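Local coordinates for protein chitin binding domain (Burkholderia pseudomallei, PDB 3UAM) that probably binds chitin and, as in other AA10 lytic polysaccharide monooxygenases, may cleave crystalline polysaccharide oxidatively with the help of copper, at residues L61-A66 and T126-Y131; I81-R86 and Q93-D98; G111-I116 and E182-T187; S117-M122 and Q176-H181. All coordinates share one frame; numbering follows the deposited sequence.

Contacts 3 and 4 belong to one antiparallel strand pair, 113-121 with 179-184, and Ile-116 N meets His-181 O at 2.7 Å where one passes into the other. Both have a largely polar outward face and an inward apolar or aromatic one. That inner face packs on strand 126-133, which contact 1 ties to the 61-66 loop, Tyr-131 reaching His-181 and Trp-118 of contact 4. Contacts 1 and 2 are the buried ones and lie on opposite sides of the chain's centre, about 22 Å apart between centres. Contact 1 relies on charge, contact 2 on a neutral amide, a hydroxyl and a water, whereas contacts 3 and 4 rest on backbone bonding.

Contact 1: residues L61-A66 and T126-Y131; sequences LRDPDA and TRRWTY
Asp-63 and Arg-128 meet head-on because the aspartate holds CG anti to its own nitrogen (chi1 -168°), while the arginine leaves the backbone with CG between N and the carbonyl carbon (chi1 69°) and bends at chi3. The guanidinium grips the carboxylate end-on: NH1 of Arg-128 donates to OD2 of Asp-63 at 2.8 Å and NH2 to OD1 at 2.9 Å, both on the syn side and with the two planes only 18° apart. The same NH2 of Arg-128 also donates to OD2 of Asp-65 at 2.7 Å, using that oxygen's anti lone pair. At the NE end a water accepts from NE of Arg-128 and donates to Asp-65 OD2.

Within the loop, Asp-63 OD1 takes the backbone N-H of Asp-65 and of Ala-66, the bonds of an Asx turn and an Asx motif that orient the carboxylate; with Arg-128 NH2, OD1 has three donors. Beside this network, Ala-66 CB lies over one face of the Arg-127 guanidinium, 3.4 Å from its NE; that group's charge is paired with Asp-69. Arg-128 NH1 has a further salt-bridge partner in Asp-199 of strand 190-200.

The contact thus joins the long loop before helix 98-101 to strand 126-133. With three carboxylates around it, Arg-128 is very probably held as a cation, and its positive field should in turn favour the ionised form of Asp-63 and Asp-65.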
loop_
_atom_site.group_PDB
_atom_site.type_symbol
_atom_site.label_atom_id
_atom_site.label_comp_id
_atom_site.label_asym_id
_atom_site.label_seq_id
_atom_site.Cartn_x
_atom_site.Cartn_y
_atom_site.Cartn_z
ATOM N N LEU A 61 9.847 -5.087 15.272
ATOM C CA LEU A 61 9.677 -3.704 15.706
ATOM C C LEU A 61 8.297 -3.514 16.317
ATOM O O LEU A 61 7.308 -4.058 15.812
ATOM C CB LEU A 61 9.845 -2.733 14.527
ATOM C CG LEU A 61 11.287 -2.587 14.076
ATOM C CD1 LEU A 61 11.344 -1.825 12.754
ATOM C CD2 LEU A 61 12.103 -1.907 15.178
ATOM N N ARG A 62 8.224 -2.726 17.384
ATOM C CA ARG A 62 6.932 -2.303 17.911
ATOM C C ARG A 62 6.412 -1.121 17.104
ATOM O O ARG A 62 7.173 -0.385 16.483
ATOM C CB ARG A 62 7.026 -1.927 19.402
ATOM C CG ARG A 62 7.585 -3.024 20.298
ATOM C CD ARG A 62 6.955 -4.385 20.064
ATOM N NE ARG A 62 5.510 -4.420 20.366
ATOM C CZ ARG A 62 4.955 -5.088 21.375
ATOM N NH1 ARG A 62 5.697 -5.790 22.204
ATOM N NH2 ARG A 62 3.637 -5.073 21.546
ATOM N N ASP A 63 5.104 -0.946 17.121
ATOM C CA ASP A 63 4.489 0.193 16.471
ATOM C C ASP A 63 4.927 1.499 17.176
ATOM O O ASP A 63 4.844 1.596 18.390
ATOM C CB ASP A 63 2.982 0.029 16.498
ATOM C CG ASP A 63 2.275 1.022 15.605
ATOM O OD1 ASP A 63 2.167 2.198 16.005
ATOM O OD2 ASP A 63 1.819 0.621 14.515
ATOM N N PRO A 64 5.387 2.504 16.410
ATOM C CA PRO A 64 5.832 3.774 17.000
ATOM C C PRO A 64 4.721 4.566 17.730
ATOM O O PRO A 64 5.019 5.362 18.618
ATOM C CB PRO A 64 6.300 4.574 15.772
ATOM C CG PRO A 64 5.464 4.069 14.672
ATOM C CD PRO A 64 5.355 2.579 14.935
ATOM N N ASP A 65 3.456 4.359 17.365
ATOM C CA ASP A 65 2.361 5.094 17.986
ATOM C C ASP A 65 1.591 4.270 19.004
ATOM O O ASP A 65 1.085 4.833 19.981
ATOM C CB ASP A 65 1.397 5.584 16.918
ATOM C CG ASP A 65 2.050 6.531 15.952
ATOM O OD1 ASP A 65 2.466 7.622 16.421
ATOM O OD2 ASP A 65 2.133 6.188 14.743
ATOM N N ALA A 66 1.521 2.952 18.799
ATOM C CA ALA A 66 0.680 2.076 19.609
ATOM C C ALA A 66 1.484 0.916 20.224
ATOM O O ALA A 66 1.680 -0.112 19.575
ATOM C CB ALA A 66 -0.472 1.556 18.751
ATOM N N THR A 126 -7.452 -1.772 12.215
ATOM C CA THR A 126 -6.471 -0.970 11.473
ATOM C C THR A 126 -5.741 0.054 12.346
ATOM O O THR A 126 -6.381 0.836 13.028
ATOM C CB THR A 126 -7.174 -0.200 10.368
ATOM O OG1 THR A 126 -7.842 -1.119 9.503
ATOM C CG2 THR A 126 -6.177 0.665 9.569
ATOM N N ARG A 127 -4.412 0.074 12.296
ATOM C CA ARG A 127 -3.659 1.129 12.974
ATOM C C ARG A 127 -3.548 2.377 12.118
ATOM O O ARG A 127 -3.746 3.468 12.606
ATOM C CB ARG A 127 -2.264 0.658 13.408
ATOM C CG ARG A 127 -1.492 1.698 14.207
ATOM C CD ARG A 127 -2.298 2.263 15.374
ATOM N NE ARG A 127 -2.764 1.218 16.275
ATOM C CZ ARG A 127 -3.752 1.352 17.161
ATOM N NH1 ARG A 127 -4.433 2.480 17.248
ATOM N NH2 ARG A 127 -4.107 0.321 17.925
ATOM N N ARG A 128 -3.234 2.207 10.841
ATOM C CA ARG A 128 -3.056 3.340 9.938
ATOM C C ARG A 128 -3.137 2.945 8.454
ATOM O O ARG A 128 -3.088 1.766 8.096
ATOM C CB ARG A 128 -1.723 4.043 10.223
ATOM C CG ARG A 128 -0.497 3.223 9.841
ATOM C CD ARG A 128 0.851 3.924 10.058
ATOM N NE ARG A 128 1.099 4.269 11.462
ATOM C CZ ARG A 128 1.358 3.381 12.421
ATOM N NH1 ARG A 128 1.378 2.076 12.156
ATOM N NH2 ARG A 128 1.581 3.795 13.662
ATOM N N TRP A 129 -3.287 3.971 7.615
ATOM C CA TRP A 129 -3.040 3.901 6.199
ATOM C C TRP A 129 -2.000 4.945 5.921
ATOM O O TRP A 129 -2.057 6.044 6.469
ATOM C CB TRP A 129 -4.274 4.285 5.409
ATOM C CG TRP A 129 -5.452 3.385 5.547
ATOM C CD1 TRP A 129 -5.879 2.391 4.671
ATOM C CD2 TRP A 129 -6.437 3.400 6.616
ATOM N NE1 TRP A 129 -7.044 1.813 5.118
ATOM C CE2 TRP A 129 -7.430 2.370 6.277
ATOM C CE3 TRP A 129 -6.614 4.157 7.764
ATOM C CZ2 TRP A 129 -8.526 2.118 7.083
ATOM C CZ3 TRP A 129 -7.724 3.892 8.573
ATOM C CH2 TRP A 129 -8.657 2.881 8.231
ATOM N N THR A 130 -1.046 4.608 5.067
ATOM C CA THR A 130 0.066 5.478 4.747
ATOM C C THR A 130 0.201 5.523 3.223
ATOM O O THR A 130 -0.047 4.504 2.548
ATOM C CB THR A 130 1.383 4.944 5.329
ATOM O OG1 THR A 130 1.320 4.938 6.766
ATOM C CG2 THR A 130 2.500 5.878 4.937
ATOM N N TYR A 131 0.548 6.698 2.701
ATOM C CA TYR A 131 0.752 6.893 1.279
ATOM C C TYR A 131 2.160 7.435 1.046
ATOM O O TYR A 131 2.515 8.468 1.554
ATOM C CB TYR A 131 -0.308 7.815 0.703
ATOM C CG TYR A 131 -1.699 7.258 0.910
ATOM C CD1 TYR A 131 -2.250 6.391 -0.024
ATOM C CD2 TYR A 131 -2.441 7.560 2.047
ATOM C CE1 TYR A 131 -3.507 5.857 0.149
ATOM C CE2 TYR A 131 -3.709 7.034 2.219
ATOM C CZ TYR A 131 -4.235 6.169 1.262
ATOM O OH TYR A 131 -5.483 5.591 1.389
HETATM O O HOH W 1 1.673 7.048 12.124
#

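Contact 2: residues I81-R86 and Q93-D98; sequences IASGGR and QLNEPD
Asn-95 turns its side-chain amide into the 81-86 turn, and both ends of that amide find partners there. On the donor side, ND2 of Asn-95 gives a hydrogen to OG of Ser-83 at 2.9 Å, with an N-H...O angle of 157° and the hydroxyl close to the amide plane. OG passes its own hydrogen on to the carbonyl oxygen of Arg-86 at 2.7 Å, approaching from above the carbonyl plane. The Ser-83 hydroxyl is therefore acceptor and donor at once, a relay between the amide and the far end of the turn. Its chi1 of 71° places OG between the backbone N and the carbonyl carbon, from where it can serve both partners.

On the acceptor side, OD1 of Asn-95 receives a weak bond from Ser-83 N at 3.1 Å, bent to 129°. A water also serves this side: it donates to Asn-95 OD1 at 2.8 Å and accepts from Ala-82 N at 2.9 Å. Beside the polar groups, Ala-82 CB packs against Leu-94 CB at 4.1 Å, and the leucine continues onto Ala-31 and Leu-34 of helix 30-36. Leu-94 O, which Ala-82 CB approaches to 3.3 Å, accepts from Arg-30.

Two overlapping turns, type I from Ile-81 to Gly-84 and type I' from Ser-83 to Arg-86, present these groups to the 3-10 segment. The chemistry across the interface is neutral: one amide, one hydroxyl and one water serve backbone groups of the turn, and the nearby charge of Arg-30 comes from helix 30-36, outside both segments.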
loop_
_atom_site.group_PDB
_atom_site.type_symbol
_atom_site.label_atom_id
_atom_site.label_comp_id
_atom_site.label_asym_id
_atom_site.label_seq_id
_atom_site.Cartn_x
_atom_site.Cartn_y
_atom_site.Cartn_z
ATOM N N ILE A 81 8.226 -5.123 -3.331
ATOM C CA ILE A 81 7.307 -4.195 -2.695
ATOM C C ILE A 81 5.932 -4.266 -3.353
ATOM O O ILE A 81 4.902 -4.281 -2.653
ATOM C CB ILE A 81 7.839 -2.748 -2.739
ATOM C CG1 ILE A 81 9.091 -2.624 -1.857
ATOM C CG2 ILE A 81 6.789 -1.763 -2.245
ATOM C CD1 ILE A 81 9.970 -1.436 -2.170
ATOM N N ALA A 82 5.905 -4.310 -4.685
ATOM C CA ALA A 82 4.638 -4.250 -5.407
ATOM C C ALA A 82 3.758 -5.484 -5.161
ATOM O O ALA A 82 2.537 -5.403 -5.318
ATOM C CB ALA A 82 4.872 -4.015 -6.911
ATOM N N SER A 83 4.349 -6.621 -4.795
ATOM C CA SER A 83 3.558 -7.826 -4.505
ATOM C C SER A 83 3.329 -8.045 -3.007
ATOM O O SER A 83 2.759 -9.066 -2.586
ATOM C CB SER A 83 4.208 -9.062 -5.111
ATOM O OG SER A 83 5.394 -9.414 -4.426
ATOM N N GLY A 84 3.747 -7.086 -2.191
ATOM C CA GLY A 84 3.640 -7.225 -0.745
ATOM C C GLY A 84 4.491 -8.340 -0.181
ATOM O O GLY A 84 4.128 -8.950 0.825
ATOM N N GLY A 85 5.620 -8.612 -0.831
ATOM C CA GLY A 85 6.467 -9.745 -0.498
ATOM C C GLY A 85 6.008 -11.104 -1.032
ATOM O O GLY A 85 6.640 -12.123 -0.745
ATOM N N ARG A 86 4.904 -11.127 -1.783
ATOM C CA ARG A 86 4.305 -12.373 -2.278
ATOM C C ARG A 86 4.951 -12.746 -3.602
ATOM O O ARG A 86 4.839 -12.002 -4.571
ATOM C CB ARG A 86 2.793 -12.199 -2.459
ATOM C CG ARG A 86 2.064 -11.846 -1.175
ATOM C CD ARG A 86 1.926 -13.093 -0.316
ATOM N NE ARG A 86 1.428 -12.810 1.025
ATOM C CZ ARG A 86 1.034 -13.745 1.888
ATOM N NH1 ARG A 86 1.056 -15.043 1.553
ATOM N NH2 ARG A 86 0.615 -13.393 3.093
ATOM N N GLN A 93 4.202 -11.314 -10.888
ATOM C CA GLN A 93 4.089 -10.389 -12.031
ATOM C C GLN A 93 4.228 -8.928 -11.615
ATOM O O GLN A 93 4.797 -8.107 -12.338
ATOM C CB GLN A 93 2.708 -10.528 -12.709
ATOM C CG GLN A 93 2.527 -11.747 -13.584
ATOM C CD GLN A 93 1.060 -12.009 -13.973
ATOM O OE1 GLN A 93 0.658 -11.747 -15.096
ATOM N NE2 GLN A 93 0.260 -12.519 -13.029
ATOM N N LEU A 94 3.684 -8.608 -10.445
ATOM C CA LEU A 94 3.626 -7.232 -9.975
ATOM C C LEU A 94 4.979 -6.562 -9.810
ATOM O O LEU A 94 5.058 -5.353 -9.914
ATOM C CB LEU A 94 2.844 -7.152 -8.660
ATOM C CG LEU A 94 1.337 -7.414 -8.817
ATOM C CD1 LEU A 94 0.768 -7.855 -7.475
ATOM C CD2 LEU A 94 0.583 -6.190 -9.352
ATOM N N ASN A 95 6.016 -7.352 -9.562
ATOM C CA ASN A 95 7.363 -6.839 -9.299
ATOM C C ASN A 95 8.224 -6.545 -10.513
ATOM O O ASN A 95 9.352 -6.049 -10.372
ATOM C CB ASN A 95 8.105 -7.838 -8.402
ATOM C CG ASN A 95 7.430 -8.001 -7.056
ATOM O OD1 ASN A 95 6.996 -7.006 -6.453
ATOM N ND2 ASN A 95 7.313 -9.240 -6.585
ATOM N N GLU A 96 7.714 -6.857 -11.700
ATOM C CA GLU A 96 8.444 -6.540 -12.897
ATOM C C GLU A 96 8.652 -5.026 -13.013
ATOM O O GLU A 96 7.788 -4.242 -12.675
ATOM C CB GLU A 96 7.731 -7.083 -14.137
ATOM C CG GLU A 96 7.685 -8.597 -14.182
ATOM C CD GLU A 96 9.057 -9.249 -14.299
ATOM O OE1 GLU A 96 10.018 -8.630 -14.824
ATOM O OE2 GLU A 96 9.155 -10.417 -13.881
ATOM N N PRO A 97 9.816 -4.620 -13.515
ATOM C CA PRO A 97 10.066 -3.212 -13.735
ATOM C C PRO A 97 9.251 -2.708 -14.897
ATOM O O PRO A 97 8.868 -3.501 -15.778
ATOM C CB PRO A 97 11.555 -3.179 -14.095
ATOM C CG PRO A 97 11.785 -4.478 -14.778
ATOM C CD PRO A 97 10.881 -5.468 -14.082
ATOM N N ASP A 98 9.044 -1.399 -14.939
ATOM C CA ASP A 98 8.275 -0.776 -16.018
ATOM C C ASP A 98 8.952 -0.958 -17.392
ATOM O O ASP A 98 8.279 -1.025 -18.435
ATOM C CB ASP A 98 8.040 0.691 -15.712
ATOM C CG ASP A 98 7.135 1.347 -16.716
ATOM O OD1 ASP A 98 5.965 0.947 -16.787
ATOM O OD2 ASP A 98 7.610 2.253 -17.415
HETATM O O HOH W 2 8.335 -4.537 -6.187
#

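Contact 3: residues G111-I116 and E182-T187; sequences GQSLQI and EFNLPT
Leu-114 and Phe-183 form the hydrogen-bonded pair of an antiparallel strand pairing in the smaller, three-stranded sheet of this E-set-like beta-sandwich domain. Leu-114 N reaches Phe-183 O at 2.8 Å, and Phe-183 N returns a bond to Leu-114 O at 3.1 Å. Past the end of strand 179-184, the pairing runs on through Leu-185 N to Gln-112 O at 2.9 Å, nearly straight at 171°. Ser-113 with Asn-184 and Gln-115 with Glu-182 are the flanking non-hydrogen-bonded pairs, their side chains on the polar outer face.

The other face is apolar. Leu-114 CD2 lies against Leu-185 CD2 at 3.7 Å, and Ile-116 CG1 comes equally near CZ of Phe-183, approaching the ring obliquely. The chi1 of 45° sets the phenyl group between the backbone N and carbonyl carbon of Phe-183, so that it turns toward Ile-116.

A second shell packs round these groups. Tyr-131 meets the Phe-183 ring with planes about 50° apart, Lys-155 and Tyr-157 also touch the Phe-183 side chain, and Leu-194 of strand 190-200 receives both Leu-114 and Ile-116. Where the pairing ends, Asn-184 ND2 donates to Gly-111 O at 2.8 Å, approaching almost along the C=O axis.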
loop_
_atom_site.group_PDB
_atom_site.type_symbol
_atom_site.label_atom_id
_atom_site.label_comp_id
_atom_site.label_asym_id
_atom_site.label_seq_id
_atom_site.Cartn_x
_atom_site.Cartn_y
_atom_site.Cartn_z
ATOM N N GLY A 111 -0.255 18.848 -7.799
ATOM C CA GLY A 111 -1.228 19.553 -6.959
ATOM C C GLY A 111 -2.635 18.951 -6.921
ATOM O O GLY A 111 -3.418 19.230 -6.005
ATOM N N GLN A 112 -2.936 18.114 -7.908
ATOM C CA GLN A 112 -4.259 17.559 -8.094
ATOM C C GLN A 112 -4.834 16.860 -6.845
ATOM O O GLN A 112 -4.143 16.057 -6.211
ATOM C CB GLN A 112 -4.200 16.542 -9.240
ATOM C CG GLN A 112 -5.550 16.037 -9.683
ATOM C CD GLN A 112 -5.431 14.832 -10.583
ATOM O OE1 GLN A 112 -4.628 14.812 -11.525
ATOM N NE2 GLN A 112 -6.224 13.813 -10.287
ATOM N N SER A 113 -6.095 17.164 -6.521
ATOM C CA SER A 113 -6.825 16.455 -5.463
ATOM C C SER A 113 -7.125 15.043 -5.921
ATOM O O SER A 113 -7.671 14.845 -6.989
ATOM C CB SER A 113 -8.152 17.134 -5.118
ATOM O OG SER A 113 -7.959 18.473 -4.758
ATOM N N LEU A 114 -6.736 14.070 -5.126
ATOM C CA LEU A 114 -6.869 12.683 -5.514
ATOM C C LEU A 114 -7.611 11.974 -4.412
ATOM O O LEU A 114 -7.241 12.071 -3.246
ATOM C CB LEU A 114 -5.490 12.052 -5.707
ATOM C CG LEU A 114 -5.462 10.658 -6.342
ATOM C CD1 LEU A 114 -5.948 10.728 -7.778
ATOM C CD2 LEU A 114 -4.057 10.095 -6.270
ATOM N N GLN A 115 -8.691 11.304 -4.782
ATOM C CA GLN A 115 -9.460 10.520 -3.839
ATOM C C GLN A 115 -9.045 9.053 -3.974
ATOM O O GLN A 115 -9.054 8.486 -5.072
ATOM C CB GLN A 115 -10.947 10.705 -4.139
ATOM C CG GLN A 115 -11.870 10.308 -3.015
ATOM C CD GLN A 115 -13.205 11.029 -3.099
ATOM O OE1 GLN A 115 -14.051 10.623 -3.876
ATOM N NE2 GLN A 115 -13.393 12.107 -2.297
ATOM N N ILE A 116 -8.650 8.451 -2.870
ATOM C CA ILE A 116 -8.298 7.034 -2.831
ATOM C C ILE A 116 -9.424 6.262 -2.160
ATOM O O ILE A 116 -9.910 6.685 -1.082
ATOM C CB ILE A 116 -7.045 6.779 -1.976
ATOM C CG1 ILE A 116 -5.885 7.697 -2.385
ATOM C CG2 ILE A 116 -6.643 5.297 -2.026
ATOM C CD1 ILE A 116 -5.403 7.520 -3.797
ATOM N N GLU A 182 -8.541 11.509 0.843
ATOM C CA GLU A 182 -8.315 12.539 -0.178
ATOM C C GLU A 182 -7.141 13.413 0.211
ATOM O O GLU A 182 -7.049 13.873 1.347
ATOM C CB GLU A 182 -9.565 13.420 -0.384
ATOM C CG GLU A 182 -9.426 14.439 -1.526
ATOM C CD GLU A 182 -10.766 14.983 -2.013
ATOM O OE1 GLU A 182 -11.595 15.338 -1.153
ATOM O OE2 GLU A 182 -11.006 15.031 -3.260
ATOM N N PHE A 183 -6.254 13.656 -0.741
ATOM C CA PHE A 183 -5.134 14.564 -0.528
ATOM C C PHE A 183 -4.651 15.140 -1.855
ATOM O O PHE A 183 -5.085 14.709 -2.920
ATOM C CB PHE A 183 -3.992 13.838 0.193
ATOM C CG PHE A 183 -3.683 12.471 -0.352
ATOM C CD1 PHE A 183 -2.861 12.316 -1.443
ATOM C CD2 PHE A 183 -4.174 11.327 0.280
ATOM C CE1 PHE A 183 -2.552 11.052 -1.922
ATOM C CE2 PHE A 183 -3.879 10.055 -0.203
ATOM C CZ PHE A 183 -3.066 9.919 -1.306
ATOM N N ASN A 184 -3.735 16.094 -1.785
ATOM C CA ASN A 184 -3.195 16.694 -2.982
ATOM C C ASN A 184 -1.908 16.020 -3.351
ATOM O O ASN A 184 -1.035 15.838 -2.496
ATOM C CB ASN A 184 -2.939 18.176 -2.776
ATOM C CG ASN A 184 -4.213 18.940 -2.570
ATOM O OD1 ASN A 184 -4.621 19.163 -1.436
ATOM N ND2 ASN A 184 -4.888 19.299 -3.664
ATOM N N LEU A 185 -1.772 15.671 -4.626
ATOM C CA LEU A 185 -0.510 15.146 -5.122
ATOM C C LEU A 185 0.539 16.257 -5.105
ATOM O O LEU A 185 0.213 17.422 -5.351
ATOM C CB LEU A 185 -0.664 14.596 -6.556
ATOM C CG LEU A 185 -1.558 13.376 -6.762
ATOM C CD1 LEU A 185 -1.679 13.018 -8.249
ATOM C CD2 LEU A 185 -1.046 12.201 -5.944
ATOM N N PRO A 186 1.806 15.904 -4.845
ATOM C CA PRO A 186 2.873 16.909 -4.872
ATOM C C PRO A 186 3.282 17.264 -6.309
ATOM O O PRO A 186 2.660 16.811 -7.261
ATOM C CB PRO A 186 4.009 16.212 -4.132
ATOM C CG PRO A 186 3.811 14.769 -4.450
ATOM C CD PRO A 186 2.337 14.551 -4.627
ATOM N N THR A 187 4.324 18.073 -6.437
ATOM C CA THR A 187 4.871 18.501 -7.724
ATOM C C THR A 187 5.792 17.433 -8.329
ATOM O O THR A 187 6.804 17.078 -7.731
ATOM C CB THR A 187 5.666 19.802 -7.527
ATOM O OG1 THR A 187 4.779 20.799 -6.999
ATOM C CG2 THR A 187 6.315 20.304 -8.854
#

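Contact 4: residues S117-M122 and Q176-H181; sequences SWSYSM and QGETIH
An antiparallel pairing of strand 113-121 with 179-184 brings Trp-118 opposite Thr-179. Trp-118 N donates to Thr-179 O at 2.8 Å, in the carbonyl plane, and Thr-179 N answers to Trp-118 O at 3.0 Å with a more bent angle of 137°. Two residues further along the strand, the Tyr-120 hydroxyl and Thr-179 OG1 share a short hydrogen bond of 2.6 Å; the threonine oxygen lies at the edge of the phenol ring, in its plane, as does Gly-177 O, 3.6 Å from Tyr-120 CE2. With CG beside its backbone N (chi1 -50°), the tyrosine lays its ring across toward the threonine.

In the beta-sandwich of the LPMO family, 179-184 is an outer strand of the three-stranded sheet and 113-121 its central one, with 21-26 on the other side. The inward face is largely aromatic: Trp-118 and His-181 both bond to the Tyr-131 hydroxyl, Tyr-120 OH is also bonded to Trp-129 NE1, and His-181 stacks on Tyr-157.

Toward solvent the contact is water-mediated. The extended Glu-178 side chain runs between two serines: a water donates to Glu-178 OE1 at 3.0 Å and also bonds Ser-117 OG, while another donates to Glu-178 OE2 at 2.7 Å and bonds Ser-119 OG.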
loop_
_atom_site.group_PDB
_atom_site.type_symbol
_atom_site.label_atom_id
_atom_site.label_comp_id
_atom_site.label_asym_id
_atom_site.label_seq_id
_atom_site.Cartn_x
_atom_site.Cartn_y
_atom_site.Cartn_z
ATOM N N SER A 117 -9.860 5.161 -2.783
ATOM C CA SER A 117 -10.833 4.282 -2.163
ATOM C C SER A 117 -10.254 2.885 -1.954
ATOM O O SER A 117 -9.837 2.228 -2.904
ATOM C CB SER A 117 -12.107 4.168 -3.004
ATOM O OG SER A 117 -12.833 5.389 -3.055
ATOM N N TRP A 118 -10.282 2.438 -0.710
ATOM C CA TRP A 118 -10.053 1.024 -0.336
ATOM C C TRP A 118 -11.339 0.263 -0.208
ATOM O O TRP A 118 -12.319 0.790 0.315
ATOM C CB TRP A 118 -9.379 0.933 1.006
ATOM C CG TRP A 118 -7.954 1.387 1.024
ATOM C CD1 TRP A 118 -7.470 2.689 1.144
ATOM C CD2 TRP A 118 -6.767 0.540 0.971
ATOM N NE1 TRP A 118 -6.107 2.690 1.154
ATOM C CE2 TRP A 118 -5.628 1.432 1.036
ATOM C CE3 TRP A 118 -6.549 -0.832 0.864
ATOM C CZ2 TRP A 118 -4.327 0.955 1.005
ATOM C CZ3 TRP A 118 -5.239 -1.293 0.837
ATOM C CH2 TRP A 118 -4.158 -0.418 0.902
ATOM N N SER A 119 -11.349 -0.989 -0.675
ATOM C CA SER A 119 -12.436 -1.920 -0.385
ATOM C C SER A 119 -11.836 -3.164 0.250
ATOM O O SER A 119 -10.626 -3.388 0.168
ATOM C CB SER A 119 -13.216 -2.286 -1.632
ATOM O OG SER A 119 -14.449 -2.896 -1.281
ATOM N N TYR A 120 -12.699 -3.962 0.865
ATOM C CA TYR A 120 -12.287 -5.018 1.763
ATOM C C TYR A 120 -13.249 -6.188 1.694
ATOM O O TYR A 120 -14.367 -6.083 1.186
ATOM C CB TYR A 120 -12.270 -4.526 3.233
ATOM C CG TYR A 120 -11.531 -3.240 3.506
ATOM C CD1 TYR A 120 -10.139 -3.217 3.641
ATOM C CD2 TYR A 120 -12.217 -2.038 3.641
ATOM C CE1 TYR A 120 -9.466 -2.047 3.899
ATOM C CE2 TYR A 120 -11.552 -0.855 3.901
ATOM C CZ TYR A 120 -10.174 -0.863 4.033
ATOM O OH TYR A 120 -9.516 0.306 4.308
ATOM N N SER A 121 -12.784 -7.300 2.222
ATOM C CA SER A 121 -13.666 -8.322 2.739
ATOM C C SER A 121 -13.156 -8.682 4.152
ATOM O O SER A 121 -11.938 -8.883 4.340
ATOM C CB SER A 121 -13.670 -9.524 1.806
ATOM O OG SER A 121 -14.590 -10.467 2.275
ATOM N N MET A 122 -14.067 -8.702 5.134
ATOM C CA MET A 122 -13.745 -9.020 6.528
ATOM C C MET A 122 -12.579 -8.158 7.006
ATOM O O MET A 122 -11.514 -8.686 7.326
ATOM C CB MET A 122 -13.395 -10.512 6.709
ATOM C CG MET A 122 -14.319 -11.521 6.052
ATOM S SD MET A 122 -15.949 -11.635 6.807
ATOM C CE MET A 122 -16.983 -12.368 5.528
ATOM N N GLN A 176 -16.048 -0.109 8.423
ATOM C CA GLN A 176 -17.395 -0.645 8.242
ATOM C C GLN A 176 -17.801 -0.582 6.755
ATOM O O GLN A 176 -18.908 -1.003 6.364
ATOM C CB GLN A 176 -18.393 0.146 9.114
ATOM N N GLY A 177 -16.902 -0.075 5.925
ATOM C CA GLY A 177 -17.153 0.056 4.498
ATOM C C GLY A 177 -15.887 0.511 3.820
ATOM O O GLY A 177 -14.817 0.508 4.431
ATOM N N GLU A 178 -16.001 0.880 2.555
ATOM C CA GLU A 178 -14.889 1.469 1.831
ATOM C C GLU A 178 -14.260 2.606 2.639
ATOM O O GLU A 178 -14.966 3.434 3.220
ATOM C CB GLU A 178 -15.362 2.028 0.484
ATOM C CG GLU A 178 -15.604 0.953 -0.587
ATOM C CD GLU A 178 -16.133 1.532 -1.887
ATOM O OE1 GLU A 178 -16.071 2.787 -2.054
ATOM O OE2 GLU A 178 -16.627 0.759 -2.732
ATOM N N THR A 179 -12.934 2.635 2.658
ATOM C CA THR A 179 -12.198 3.753 3.228
ATOM C C THR A 179 -11.866 4.749 2.109
ATOM O O THR A 179 -11.218 4.394 1.121
ATOM C CB THR A 179 -10.891 3.296 3.878
ATOM O OG1 THR A 179 -11.166 2.239 4.813
ATOM C CG2 THR A 179 -10.183 4.499 4.581
ATOM N N ILE A 180 -12.304 5.988 2.281
ATOM C CA ILE A 180 -12.094 7.039 1.306
ATOM C C ILE A 180 -11.170 8.130 1.864
ATOM O O ILE A 180 -11.503 8.806 2.841
ATOM C CB ILE A 180 -13.430 7.642 0.901
ATOM C CG1 ILE A 180 -14.332 6.518 0.380
ATOM C CG2 ILE A 180 -13.247 8.708 -0.171
ATOM C CD1 ILE A 180 -15.758 6.697 0.804
ATOM N N HIS A 181 -10.014 8.288 1.232
ATOM C CA HIS A 181 -9.023 9.290 1.623
ATOM C C HIS A 181 -8.861 10.266 0.512
ATOM O O HIS A 181 -9.015 9.894 -0.649
ATOM C CB HIS A 181 -7.698 8.617 1.922
ATOM C CG HIS A 181 -7.728 7.760 3.174
ATOM N ND1 HIS A 181 -7.086 6.581 3.265
ATOM C CD2 HIS A 181 -8.350 7.965 4.407
ATOM C CE1 HIS A 181 -7.270 6.067 4.500
ATOM N NE2 HIS A 181 -8.055 6.904 5.192
HETATM O O HOH W 3 -15.200 5.123 -3.664
HETATM O O HOH W 4 -16.554 -1.927 -2.493
#